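Local coordinates for protein starch synthase I (Hordeum vulgare, PDB 4HLN) that is a plant starch synthase, a glycosyltransferase-family protein built from two Rossmann-like domains, at residues L457-I462 with E483-S488. Sequence-based numbering, arbitrary orientation.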
loop_
_atom_site.group_PDB
_atom_site.type_symbol
_atom_site.label_atom_id
_atom_site.label_comp_id
_atom_site.label_asym_id
_atom_site.label_seq_id
_atom_site.Cartn_x
_atom_site.Cartn_y
_atom_site.Cartn_z
ATOM N N LEU A 457 -20.971 -3.951 3.207
ATOM C CA LEU A 457 -21.292 -5.011 2.252
ATOM C C LEU A 457 -21.657 -6.296 2.977
ATOM O O LEU A 457 -22.660 -6.938 2.675
ATOM C CB LEU A 457 -20.099 -5.307 1.350
ATOM C CG LEU A 457 -19.960 -4.556 0.026
ATOM C CD1 LEU A 457 -21.128 -4.868 -0.899
ATOM C CD2 LEU A 457 -19.807 -3.051 0.250
ATOM N N ILE A 458 -20.813 -6.683 3.922
ATOM C CA ILE A 458 -21.032 -7.898 4.685
ATOM C C ILE A 458 -22.356 -7.822 5.432
ATOM O O ILE A 458 -23.124 -8.778 5.438
ATOM C CB ILE A 458 -19.869 -8.142 5.649
ATOM C CG1 ILE A 458 -18.643 -8.641 4.866
ATOM C CG2 ILE A 458 -20.279 -9.110 6.756
ATOM C CD1 ILE A 458 -17.370 -8.781 5.709
ATOM N N LYS A 459 -22.628 -6.669 6.035
ATOM C CA LYS A 459 -23.897 -6.412 6.716
ATOM C C LYS A 459 -25.110 -6.710 5.817
ATOM O O LYS A 459 -26.144 -7.189 6.287
ATOM C CB LYS A 459 -23.927 -4.958 7.197
ATOM C CG LYS A 459 -25.056 -4.601 8.152
ATOM C CD LYS A 459 -24.802 -3.224 8.770
ATOM C CE LYS A 459 -25.732 -2.939 9.945
ATOM N NZ LYS A 459 -25.221 -1.825 10.811
ATOM N N MET A 460 -24.974 -6.441 4.523
ATOM C CA MET A 460 -26.089 -6.588 3.588
ATOM C C MET A 460 -26.173 -7.991 3.002
ATOM O O MET A 460 -27.263 -8.476 2.691
ATOM C CB MET A 460 -25.994 -5.564 2.446
ATOM C CG MET A 460 -25.752 -4.112 2.874
ATOM S SD MET A 460 -26.970 -3.402 4.011
ATOM C CE MET A 460 -26.232 -1.805 4.375
ATOM N N ALA A 461 -25.029 -8.647 2.845
ATOM C CA ALA A 461 -25.009 -9.964 2.215
ATOM C C ALA A 461 -25.291 -11.097 3.196
ATOM O O ALA A 461 -25.724 -12.176 2.795
ATOM C CB ALA A 461 -23.697 -10.197 1.510
ATOM N N ILE A 462 -25.050 -10.851 4.478
ATOM C CA ILE A 462 -25.211 -11.892 5.493
ATOM C C ILE A 462 -26.527 -12.660 5.357
ATOM O O ILE A 462 -26.523 -13.881 5.214
ATOM C CB ILE A 462 -25.074 -11.326 6.927
ATOM C CG1 ILE A 462 -23.604 -11.251 7.325
ATOM C CG2 ILE A 462 -25.806 -12.203 7.924
ATOM C CD1 ILE A 462 -22.953 -12.610 7.473
ATOM N N GLU A 483 -20.579 -3.488 16.007
ATOM C CA GLU A 483 -20.312 -4.488 17.020
ATOM C C GLU A 483 -21.626 -5.021 17.554
ATOM O O GLU A 483 -21.810 -6.238 17.695
ATOM C CB GLU A 483 -19.487 -3.890 18.159
ATOM C CG GLU A 483 -18.061 -3.522 17.758
ATOM C CD GLU A 483 -17.269 -2.915 18.906
ATOM O OE1 GLU A 483 -17.775 -2.923 20.054
ATOM O OE2 GLU A 483 -16.141 -2.431 18.660
ATOM N N GLY A 484 -22.542 -4.102 17.848
ATOM C CA GLY A 484 -23.850 -4.473 18.356
ATOM C C GLY A 484 -24.549 -5.366 17.358
ATOM O O GLY A 484 -25.294 -6.286 17.721
ATOM N N TRP A 485 -24.290 -5.094 16.083
ATOM C CA TRP A 485 -24.932 -5.828 15.007
ATOM C C TRP A 485 -24.360 -7.233 14.903
ATOM O O TRP A 485 -25.077 -8.198 14.639
ATOM C CB TRP A 485 -24.768 -5.090 13.685
ATOM C CG TRP A 485 -25.202 -5.922 12.544
ATOM C CD1 TRP A 485 -26.457 -6.011 12.032
ATOM C CD2 TRP A 485 -24.388 -6.814 11.776
ATOM N NE1 TRP A 485 -26.479 -6.894 10.980
ATOM C CE2 TRP A 485 -25.221 -7.402 10.801
ATOM C CE3 TRP A 485 -23.038 -7.167 11.813
ATOM C CZ2 TRP A 485 -24.748 -8.326 9.869
ATOM C CZ3 TRP A 485 -22.566 -8.085 10.881
ATOM C CH2 TRP A 485 -23.421 -8.656 9.926
ATOM N N MET A 486 -23.056 -7.348 15.112
ATOM C CA MET A 486 -22.439 -8.664 15.187
ATOM C C MET A 486 -23.162 -9.537 16.213
ATOM O O MET A 486 -23.497 -10.692 15.931
ATOM C CB MET A 486 -20.950 -8.546 15.518
ATOM C CG MET A 486 -20.124 -7.964 14.381
ATOM S SD MET A 486 -18.420 -7.579 14.817
ATOM C CE MET A 486 -17.745 -9.211 15.133
ATOM N N ARG A 487 -23.421 -8.979 17.394
ATOM C CA ARG A 487 -24.076 -9.739 18.462
ATOM C C ARG A 487 -25.475 -10.241 18.091
ATOM O O ARG A 487 -25.807 -11.402 18.329
ATOM C CB ARG A 487 -24.102 -8.940 19.768
ATOM C CG ARG A 487 -22.713 -8.569 20.284
ATOM C CD ARG A 487 -22.773 -7.798 21.602
ATOM N NE ARG A 487 -23.083 -6.383 21.403
ATOM C CZ ARG A 487 -22.169 -5.415 21.358
ATOM N NH1 ARG A 487 -20.880 -5.711 21.502
ATOM N NH2 ARG A 487 -22.540 -4.152 21.171
ATOM N N SER A 488 -26.289 -9.378 17.500
ATOM C CA SER A 488 -27.660 -9.756 17.164
ATOM C C SER A 488 -27.705 -10.780 16.039
ATOM O O SER A 488 -28.566 -11.665 16.014
ATOM C CB SER A 488 -28.488 -8.519 16.793
ATOM O OG SER A 488 -27.657 -7.467 16.325
#
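Two neighbouring helices of the C-terminal Rossmann-like domain, 455-466 and 480-492, run nearly parallel here, and the indole of Trp485 bridges them. The short segments cross at 20° with their axes 11.9 Å apart, a wide spacing that one large side chain spans. A chi1 of 170° sets the indole of Trp485 opposite its own backbone nitrogen and carries it toward Lys459 and Ile462. The extended Lys459 chain lies over one face of the indole, the lysine and the indole running past one another head to tail. Lys459 CG makes a CH-pi contact, 4.0 Å from the centroid of the five-membered ring of Trp485 and 20° off the normal. Further along, Lys459 CE is 3.8 Å from Trp485 CD1. Lys459 CA lies over the same face as CG, 3.8 Å from Trp485 CZ2, so backbone and side chain of this lysine together line that face. Ile462 comes instead to the edge of the six-membered ring, close to its plane: CG1 is 3.7 Å from Trp485 CH2. Outside the pair, Phe482 meets the Trp485 ring. The chain passes from helix 455-466 through strand 471-476 into helix 480-492, two successive beta-alpha units beside the parallel sheet, as is typical of the Rossmann-like fold.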